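Local atomic coordinates of protein ygiW (Escherichia coli, PDB entry 1NNX), a protein that is of unknown function but belongs to a bacterial family of OB-fold proteins and probably works in the periplasm. Residues I46-Y55 with V66-N74; V25-S33 with F57-N65. All blocks are in the same frame, centred on the assembly; numbering follows the deposited sequence. Where two conformers were deposited one is given.

Interaction 1. Residues I46-Y55 with V66-N74; sequences IVERISDDLY and VDIDHKRWN
Tyr-55 and Trp-73 meet where strands 54-59 and 62-67 part and the chain runs on into a loop. The indole turns its edge to the face of the phenol, a T-shaped stack with planes at 73° and Trp-73 CZ2 3.6 Å from Tyr-55 CZ. Tyr-55 CG stands beside its own backbone N (chi1 -57°), which swings the ring across Ile-68, the two side chains at about a right angle: Ile-68 CB stands above the ring's CE2 side, on the same face as the indole, while Ile-68 CG2 sits over a face of the indole near its rim. Deeper in, Ile-46 CD1 meets Val-66 CG2 at 3.7 Å and reaches Ile-68 CD1 tip to tip. Ile-68 CD1 also touches Tyr-55 CD2, and Val-66 CG2 touches Tyr-55 CB; beta-branched residues suit such extended chain. Phe-57 and Val-101 extend the same apolar layer. Beside it, Tyr-55 and Val-66 form an antiparallel hydrogen-bonded pair, and Ile-68 N donates to Asp-53 O at 2.9 Å, carrying the pairing one step past the last bridge.

The other side is wet and acidic. Asp-53, at the third position of a type II turn with a positive phi (64°), brings its OD2 within 4.2 Å of Asp-69 OD1. A water donates to Asp-53 OD2 and, weakly, to Asp-69 OD1, and accepts from His-70 N, while Asp-69 OD2 takes Lys-71 N at 2.9 Å in an Asx turn that starts the helical bend toward Trp-73.

A second water lies 2.7 Å from Tyr-55 OH, donates to Ile-68 O and accepts from Trp-73 NE1, tying both polar ends together. Thus apolar packing holds the core side, whereas a shared water probably eases the repulsion between Asp-53 and Asp-69 on the outer one.

Interaction 2. Residues V25-S33 with F57-N65; sequences VTTVESAKS and FKDASGTIN. With SO4 (sulfate ion), chain B.
Val-28, in the first turn of helix 28-31, plugs into the hairpin of strands 54-59 and 62-67. Its CB lies 3.4 Å from Asp-59 OD1. From there CG1, anti to the backbone N (chi1 166°), lies against strand 62-67, on the backbone of Gly-62 and Thr-63 and, at 3.7 Å, on Ile-64 CB. CG2 instead touches the edge of the Phe-57 ring in its plane, 3.6 Å from CE2, and brushes the Asp-59 carboxylate. A short, beta-branched side chain can thus serve two neighbours at once.

The hairpin turn answers with polar atoms. Asp-59 OD2 accepts Val-28 N at 2.9 Å, and Ser-61 OG accepts Glu-29 N at 2.9 Å, so two amides at the helix start, which lack partners within the first turn, are taken up. Ser-61 OG in turn donates to the syn lone pair of Asp-59 OD1, which also receives Ser-61 N in an Asx turn; the serine is thereby fixed as an acceptor for the helix. Gly-62 has backbone angles, phi 161° and psi -174°, that only glycine adopts readily.

At the far end Lys-32 NZ pairs with Glu-29 OE2 and binds a sulfate, probably from crystallisation, which Thr-63 N and OG1 also hold. With Thr-27 as N-cap, the hairpin turn supplies acceptors to the first two helix amides, and a carboxylate at the N-terminal end of this short helix would be a favourable electrostatic partner.

The two contacts lie about 16 Å apart, centre to centre, at the two ends of one hairpin. Strands 54-59 and 62-67 serve both: interaction 2 uses the turn end, interaction 1 the end where the strands part. Along the chain the segments alternate, with 25-33 first, then 46-55, 57-65 and 66-74. They touch directly: Phe-57 CB lies 3.6 Å from Val-66 CG1, and Phe-57 CD1 lies 3.6 Å from Ile-46 CD1, so the phenylalanine bridges their apolar parts. Together they fasten the short helix to one end of the five-stranded OB-fold sheet and the loop after strand 62-67 to the other.

Interaction 1. Residues I46-Y55 with V66-N74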
loop_
_atom_site.group_PDB
_atom_site.type_symbol
_atom_site.label_atom_id
_atom_site.label_comp_id
_atom_site.label_asym_id
_atom_site.label_seq_id
_atom_site.Cartn_x
_atom_site.Cartn_y
_atom_site.Cartn_z
ATOM N N ILE A 46 1.002 7.704 -5.454
ATOM C CA ILE A 46 1.446 6.668 -6.409
ATOM C C ILE A 46 2.257 7.488 -7.452
ATOM O O ILE A 46 1.677 8.365 -8.132
ATOM C CB ILE A 46 0.261 5.981 -7.087
ATOM C CG1 ILE A 46 -0.500 5.077 -6.053
ATOM C CG2 ILE A 46 0.815 4.897 -8.077
ATOM C CD1 ILE A 46 0.214 3.872 -5.455
ATOM N N VAL A 47 3.548 7.226 -7.555
ATOM C CA VAL A 47 4.418 8.027 -8.427
ATOM C C VAL A 47 4.914 7.372 -9.693
ATOM O O VAL A 47 5.432 8.100 -10.527
ATOM C CB VAL A 47 5.614 8.599 -7.621
ATOM C CG1 VAL A 47 5.078 9.429 -6.449
ATOM C CG2 VAL A 47 6.506 7.502 -7.050
ATOM N N GLU A 48 4.742 6.057 -9.861
ATOM C CA GLU A 48 5.207 5.378 -11.089
ATOM C C GLU A 48 4.586 4.011 -11.156
ATOM O O GLU A 48 4.293 3.356 -10.122
ATOM C CB GLU A 48 6.738 5.299 -11.049
ATOM C CG GLU A 48 7.402 4.670 -12.253
ATOM C CD GLU A 48 8.929 4.664 -12.150
ATOM O OE1 GLU A 48 9.487 4.262 -11.092
ATOM O OE2 GLU A 48 9.566 5.028 -13.160
ATOM N N ARG A 49 4.319 3.566 -12.388
ATOM C CA ARG A 49 3.842 2.212 -12.583
ATOM C C ARG A 49 5.093 1.437 -13.026
ATOM O O ARG A 49 5.791 1.846 -13.974
ATOM C CB ARG A 49 2.775 2.189 -13.690
ATOM C CG ARG A 49 2.268 0.778 -13.960
ATOM C CD ARG A 49 1.051 0.841 -14.849
ATOM N NE ARG A 49 0.348 -0.437 -14.875
ATOM C CZ ARG A 49 -0.821 -0.610 -15.480
ATOM N NH1 ARG A 49 -1.385 0.393 -16.100
ATOM N NH2 ARG A 49 -1.444 -1.774 -15.429
ATOM N N ILE A 50 5.433 0.364 -12.328
ATOM C CA ILE A 50 6.636 -0.397 -12.677
ATOM C C ILE A 50 6.418 -1.596 -13.592
ATOM O O ILE A 50 7.340 -2.005 -14.294
ATOM C CB ILE A 50 7.857 -0.528 -11.603
ATOM C CG1 ILE A 50 8.416 0.858 -11.177
ATOM C CG2 ILE A 50 9.114 -1.153 -12.342
ATOM C CD1 ILE A 50 8.887 1.716 -12.319
ATOM N N SER A 51 5.221 -2.147 -13.606
ATOM C CA SER A 51 4.916 -3.285 -14.462
ATOM C C SER A 51 3.436 -3.574 -14.268
ATOM O O SER A 51 2.712 -2.722 -13.716
ATOM C CB SER A 51 5.756 -4.490 -14.037
ATOM O OG SER A 51 5.453 -4.874 -12.705
ATOM N N ASP A 52 2.968 -4.738 -14.734
ATOM C CA ASP A 52 1.558 -5.065 -14.548
ATOM C C ASP A 52 1.162 -5.131 -13.073
ATOM O O ASP A 52 1.621 -5.964 -12.278
ATOM C CB ASP A 52 1.148 -6.381 -15.198
ATOM C CG ASP A 52 -0.378 -6.514 -15.313
ATOM O OD1 ASP A 52 -0.905 -7.641 -15.136
ATOM O OD2 ASP A 52 -1.055 -5.481 -15.585
ATOM N N ASP A 53 0.261 -4.251 -12.742
ATOM C CA ASP A 53 -0.227 -4.146 -11.392
ATOM C C ASP A 53 0.796 -3.739 -10.315
ATOM O O ASP A 53 0.392 -3.584 -9.190
ATOM C CB ASP A 53 -0.953 -5.444 -10.976
ATOM C CG ASP A 53 -2.075 -5.825 -11.940
ATOM O OD1 ASP A 53 -2.612 -4.937 -12.628
ATOM O OD2 ASP A 53 -2.433 -7.012 -12.004
ATOM N N LEU A 54 2.073 -3.487 -10.632
ATOM C CA LEU A 54 3.048 -3.072 -9.585
ATOM C C LEU A 54 3.400 -1.588 -9.752
ATOM O O LEU A 54 3.787 -1.107 -10.804
ATOM C CB LEU A 54 4.299 -3.922 -9.684
ATOM C CG LEU A 54 5.109 -4.008 -8.376
ATOM C CD1 LEU A 54 4.239 -4.469 -7.164
ATOM C CD2 LEU A 54 6.228 -5.038 -8.595
ATOM N N TYR A 55 3.220 -0.852 -8.664
ATOM C CA TYR A 55 3.423 0.589 -8.609
ATOM C C TYR A 55 4.327 1.018 -7.511
ATOM O O TYR A 55 4.491 0.279 -6.559
ATOM C CB TYR A 55 2.071 1.300 -8.425
ATOM C CG TYR A 55 1.003 1.016 -9.479
ATOM C CD1 TYR A 55 0.785 1.923 -10.522
ATOM C CD2 TYR A 55 0.271 -0.158 -9.430
ATOM C CE1 TYR A 55 -0.192 1.652 -11.530
ATOM C CE2 TYR A 55 -0.711 -0.450 -10.422
ATOM C CZ TYR A 55 -0.921 0.463 -11.458
ATOM O OH TYR A 55 -1.849 0.152 -12.446
ATOM N N VAL A 66 3.720 -1.396 -4.424
ATOM C CA VAL A 66 2.366 -1.809 -4.075
ATOM C C VAL A 66 1.714 -2.521 -5.279
ATOM O O VAL A 66 1.929 -2.161 -6.455
ATOM C CB VAL A 66 1.492 -0.623 -3.607
ATOM C CG1 VAL A 66 2.168 0.055 -2.351
ATOM C CG2 VAL A 66 1.303 0.439 -4.682
ATOM N N ASP A 67 0.987 -3.578 -4.979
ATOM C CA ASP A 67 0.274 -4.341 -6.034
ATOM C C ASP A 67 -1.178 -3.926 -6.018
ATOM O O ASP A 67 -1.862 -4.141 -5.029
ATOM C CB ASP A 67 0.414 -5.844 -5.757
ATOM C CG ASP A 67 -0.411 -6.741 -6.727
ATOM O OD1 ASP A 67 -0.077 -7.948 -6.797
ATOM O OD2 ASP A 67 -1.380 -6.283 -7.385
ATOM N N ILE A 68 -1.637 -3.333 -7.117
ATOM C CA ILE A 68 -3.020 -2.830 -7.255
ATOM C C ILE A 68 -3.651 -3.478 -8.498
ATOM O O ILE A 68 -3.239 -3.171 -9.606
ATOM C CB ILE A 68 -3.044 -1.335 -7.443
ATOM C CG1 ILE A 68 -2.329 -0.637 -6.262
ATOM C CG2 ILE A 68 -4.464 -0.884 -7.490
ATOM C CD1 ILE A 68 -2.105 0.856 -6.432
ATOM N N ASP A 69 -4.539 -4.414 -8.244
ATOM C CA ASP A 69 -5.259 -5.100 -9.358
ATOM C C ASP A 69 -6.136 -4.081 -10.034
ATOM O O ASP A 69 -6.635 -3.111 -9.457
ATOM C CB ASP A 69 -6.134 -6.204 -8.790
ATOM C CG ASP A 69 -6.811 -7.065 -9.887
ATOM O OD1 ASP A 69 -6.153 -8.016 -10.389
ATOM O OD2 ASP A 69 -7.990 -6.786 -10.245
ATOM N N HIS A 70 -6.380 -4.330 -11.317
ATOM C CA HIS A 70 -7.218 -3.471 -12.117
ATOM C C HIS A 70 -8.597 -3.175 -11.399
ATOM O O HIS A 70 -9.138 -2.057 -11.466
ATOM C CB HIS A 70 -7.727 -4.146 -13.436
ATOM C CG HIS A 70 -8.678 -3.305 -14.261
ATOM N ND1 HIS A 70 -8.243 -2.311 -15.109
ATOM C CD2 HIS A 70 -10.028 -3.339 -14.376
ATOM C CE1 HIS A 70 -9.284 -1.761 -15.706
ATOM N NE2 HIS A 70 -10.378 -2.365 -15.275
ATOM N N LYS A 71 -9.185 -4.157 -10.707
ATOM C CA LYS A 71 -10.465 -3.929 -10.073
ATOM C C LYS A 71 -10.471 -2.981 -8.893
ATOM O O LYS A 71 -11.530 -2.554 -8.445
ATOM C CB LYS A 71 -11.104 -5.256 -9.634
ATOM C CG LYS A 71 -10.376 -6.000 -8.523
ATOM C CD LYS A 71 -11.110 -7.302 -8.173
ATOM C CE LYS A 71 -10.898 -7.708 -6.708
ATOM N NZ LYS A 71 -11.933 -8.719 -6.262
ATOM N N ARG A 72 -9.295 -2.592 -8.394
ATOM C CA ARG A 72 -9.314 -1.687 -7.233
ATOM C C ARG A 72 -9.600 -0.229 -7.577
ATOM O O ARG A 72 -10.048 0.544 -6.744
ATOM C CB ARG A 72 -7.965 -1.738 -6.477
ATOM C CG ARG A 72 -7.522 -3.082 -6.107
ATOM C CD ARG A 72 -8.585 -3.775 -5.200
ATOM N NE ARG A 72 -8.228 -5.176 -5.010
ATOM C CZ ARG A 72 -9.014 -6.088 -4.452
ATOM N NH1 ARG A 72 -10.220 -5.755 -4.016
ATOM N NH2 ARG A 72 -8.583 -7.345 -4.329
ATOM N N TRP A 73 -9.429 0.150 -8.843
ATOM C CA TRP A 73 -9.600 1.554 -9.167
ATOM C C TRP A 73 -11.032 2.069 -9.039
ATOM O O TRP A 73 -11.254 3.198 -8.624
ATOM C CB TRP A 73 -9.008 1.853 -10.559
ATOM C CG TRP A 73 -7.515 1.499 -10.677
ATOM C CD1 TRP A 73 -6.991 0.414 -11.297
ATOM C CD2 TRP A 73 -6.398 2.195 -10.081
ATOM N NE1 TRP A 73 -5.645 0.381 -11.147
ATOM C CE2 TRP A 73 -5.240 1.461 -10.402
ATOM C CE3 TRP A 73 -6.264 3.367 -9.321
ATOM C CZ2 TRP A 73 -3.955 1.846 -9.992
ATOM C CZ3 TRP A 73 -4.964 3.757 -8.910
ATOM C CH2 TRP A 73 -3.831 2.999 -9.241
ATOM N N ASN A 74 -12.005 1.240 -9.403
ATOM C CA ASN A 74 -13.400 1.642 -9.298
ATOM C C ASN A 74 -13.797 2.993 -9.886
ATOM O O ASN A 74 -14.506 3.765 -9.243
ATOM C CB ASN A 74 -13.840 1.598 -7.828
ATOM C CG ASN A 74 -13.861 0.184 -7.275
ATOM O OD1 ASN A 74 -14.184 -0.752 -7.990
ATOM N ND2 ASN A 74 -13.537 0.029 -6.004
HETATM O O HOH W 1 -5.217 -6.590 -12.663
HETATM O O HOH W 2 -3.674 -1.738 -11.868
#

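Interaction 2. Residues V25-S33 with F57-N65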
loop_
_atom_site.group_PDB
_atom_site.type_symbol
_atom_site.label_atom_id
_atom_site.label_comp_id
_atom_site.label_asym_id
_atom_site.label_seq_id
_atom_site.Cartn_x
_atom_site.Cartn_y
_atom_site.Cartn_z
ATOM N N VAL A 25 -2.688 5.322 10.588
ATOM C CA VAL A 25 -1.974 5.392 9.306
ATOM C C VAL A 25 -0.521 5.165 9.638
ATOM O O VAL A 25 0.022 5.910 10.472
ATOM C CB VAL A 25 -2.117 6.754 8.623
ATOM C CG1 VAL A 25 -1.242 6.810 7.352
ATOM C CG2 VAL A 25 -3.586 6.976 8.263
ATOM N N THR A 26 0.129 4.193 9.029
ATOM C CA THR A 26 1.503 3.827 9.281
ATOM C C THR A 26 2.407 4.434 8.230
ATOM O O THR A 26 2.039 4.569 7.070
ATOM C CB THR A 26 1.613 2.296 9.228
ATOM O OG1 THR A 26 0.755 1.709 10.246
ATOM C CG2 THR A 26 3.090 1.773 9.371
ATOM N N THR A 27 3.634 4.761 8.595
ATOM C CA THR A 27 4.542 5.326 7.605
ATOM C C THR A 27 5.101 4.211 6.718
ATOM O O THR A 27 5.191 3.045 7.137
ATOM C CB THR A 27 5.762 6.033 8.299
ATOM O OG1 THR A 27 6.519 5.054 8.983
ATOM C CG2 THR A 27 5.260 7.132 9.280
ATOM N N VAL A 28 5.407 4.595 5.469
ATOM C CA VAL A 28 6.010 3.617 4.532
ATOM C C VAL A 28 7.280 2.976 5.097
ATOM O O VAL A 28 7.424 1.770 5.083
ATOM C CB VAL A 28 6.345 4.253 3.205
ATOM C CG1 VAL A 28 7.293 3.299 2.407
ATOM C CG2 VAL A 28 5.037 4.478 2.426
ATOM N N GLU A 29 8.152 3.802 5.690
ATOM C CA GLU A 29 9.382 3.273 6.227
ATOM C C GLU A 29 9.170 2.259 7.322
ATOM O O GLU A 29 9.818 1.195 7.340
ATOM C CB GLU A 29 10.521 4.307 6.462
ATOM C CG GLU A 29 12.012 3.671 6.522
ATOM C CD GLU A 29 12.446 3.078 5.208
ATOM O OE1 GLU A 29 13.330 2.192 5.231
ATOM O OE2 GLU A 29 11.914 3.506 4.154
ATOM N N SER A 30 8.215 2.500 8.238
ATOM C CA SER A 30 7.996 1.522 9.244
ATOM C C SER A 30 7.239 0.268 8.747
ATOM O O SER A 30 7.428 -0.807 9.283
ATOM C CB SER A 30 7.316 2.125 10.492
ATOM O OG SER A 30 5.996 2.491 10.240
ATOM N N ALA A 31 6.396 0.434 7.718
ATOM C CA ALA A 31 5.679 -0.706 7.173
ATOM C C ALA A 31 6.655 -1.728 6.622
ATOM O O ALA A 31 6.386 -2.928 6.671
ATOM C CB ALA A 31 4.731 -0.239 6.074
ATOM N N LYS A 32 7.785 -1.277 6.140
ATOM C CA LYS A 32 8.766 -2.219 5.614
ATOM C C LYS A 32 9.301 -3.138 6.678
ATOM O O LYS A 32 9.814 -4.245 6.386
ATOM C CB LYS A 32 9.953 -1.498 4.992
ATOM C CG LYS A 32 9.634 -0.676 3.851
ATOM C CD LYS A 32 10.954 -0.139 3.309
ATOM C CE LYS A 32 10.660 0.935 2.309
ATOM N NZ LYS A 32 11.868 1.647 1.831
ATOM N N SER A 33 9.185 -2.717 7.921
ATOM C CA SER A 33 9.719 -3.518 9.033
ATOM C C SER A 33 8.721 -4.455 9.629
ATOM O O SER A 33 9.030 -5.219 10.534
ATOM C CB SER A 33 10.232 -2.604 10.170
ATOM O OG SER A 33 9.151 -2.024 10.939
ATOM N N PHE A 57 4.819 3.548 -4.447
ATOM C CA PHE A 57 4.066 4.412 -3.533
ATOM C C PHE A 57 5.082 5.159 -2.658
ATOM O O PHE A 57 5.968 4.560 -2.094
ATOM C CB PHE A 57 3.171 3.516 -2.690
ATOM C CG PHE A 57 2.337 4.278 -1.719
ATOM C CD1 PHE A 57 1.133 4.857 -2.065
ATOM C CD2 PHE A 57 2.774 4.374 -0.403
ATOM C CE1 PHE A 57 0.342 5.514 -1.081
ATOM C CE2 PHE A 57 1.985 5.026 0.557
ATOM C CZ PHE A 57 0.778 5.576 0.190
ATOM N N LYS A 58 4.894 6.465 -2.536
ATOM C CA LYS A 58 5.818 7.307 -1.754
ATOM C C LYS A 58 5.095 8.152 -0.726
ATOM O O LYS A 58 4.038 8.680 -0.962
ATOM C CB LYS A 58 6.577 8.193 -2.737
ATOM C CG LYS A 58 7.617 9.140 -2.159
ATOM C CD LYS A 58 8.134 10.006 -3.283
ATOM C CE LYS A 58 9.258 10.928 -2.879
ATOM N NZ LYS A 58 9.849 11.563 -4.094
ATOM N N ASP A 59 5.690 8.205 0.446
ATOM C CA ASP A 59 5.204 9.143 1.504
ATOM C C ASP A 59 6.470 9.857 1.962
ATOM O O ASP A 59 7.572 9.664 1.451
ATOM C CB ASP A 59 4.373 8.525 2.645
ATOM C CG ASP A 59 5.136 7.719 3.651
ATOM O OD1 ASP A 59 6.376 7.632 3.567
ATOM O OD2 ASP A 59 4.456 7.175 4.566
ATOM N N ALA A 60 6.313 10.769 2.931
ATOM C CA ALA A 60 7.496 11.484 3.377
ATOM C C ALA A 60 8.651 10.646 3.953
ATOM O O ALA A 60 9.786 11.127 4.030
ATOM C CB ALA A 60 7.069 12.496 4.421
ATOM N N SER A 61 8.383 9.423 4.388
ATOM C CA SER A 61 9.385 8.570 4.961
ATOM C C SER A 61 10.113 7.617 4.017
ATOM O O SER A 61 11.145 7.102 4.378
ATOM C CB SER A 61 8.773 7.749 6.087
ATOM O OG SER A 61 7.875 6.704 5.599
ATOM N N GLY A 62 9.571 7.385 2.824
ATOM C CA GLY A 62 10.211 6.416 1.938
ATOM C C GLY A 62 9.259 5.942 0.863
ATOM O O GLY A 62 8.153 6.485 0.682
ATOM N N THR A 63 9.724 4.972 0.089
ATOM C CA THR A 63 8.881 4.411 -1.002
ATOM C C THR A 63 8.790 2.911 -0.841
ATOM O O THR A 63 9.650 2.243 -0.200
ATOM C CB THR A 63 9.450 4.694 -2.411
ATOM O OG1 THR A 63 10.738 4.042 -2.559
ATOM C CG2 THR A 63 9.541 6.206 -2.675
ATOM N N ILE A 64 7.714 2.337 -1.390
ATOM C CA ILE A 64 7.513 0.907 -1.300
ATOM C C ILE A 64 6.706 0.518 -2.520
ATOM O O ILE A 64 5.883 1.330 -3.043
ATOM C CB ILE A 64 6.752 0.520 -0.004
ATOM C CG1 ILE A 64 6.768 -1.005 0.171
ATOM C CG2 ILE A 64 5.294 1.104 0.009
ATOM C CD1 ILE A 64 6.203 -1.428 1.565
ATOM N N ASN A 65 6.896 -0.713 -2.965
ATOM C CA ASN A 65 6.121 -1.162 -4.125
ATOM C C ASN A 65 4.756 -1.667 -3.645
ATOM O O ASN A 65 4.670 -2.270 -2.580
ATOM C CB ASN A 65 6.860 -2.307 -4.859
ATOM C CG ASN A 65 8.149 -1.843 -5.479
ATOM O OD1 ASN A 65 8.317 -0.653 -5.806
ATOM N ND2 ASN A 65 9.076 -2.801 -5.690
HETATM S S SO4 B . 13.424 4.435 -0.029
HETATM O O1 SO4 B . 12.938 5.354 -1.071
HETATM O O2 SO4 B . 14.499 5.137 0.705
HETATM O O3 SO4 B . 12.383 4.017 0.922
HETATM O O4 SO4 B . 13.936 3.221 -0.735
HETATM O O HOH W 3 1.805 6.422 5.136
#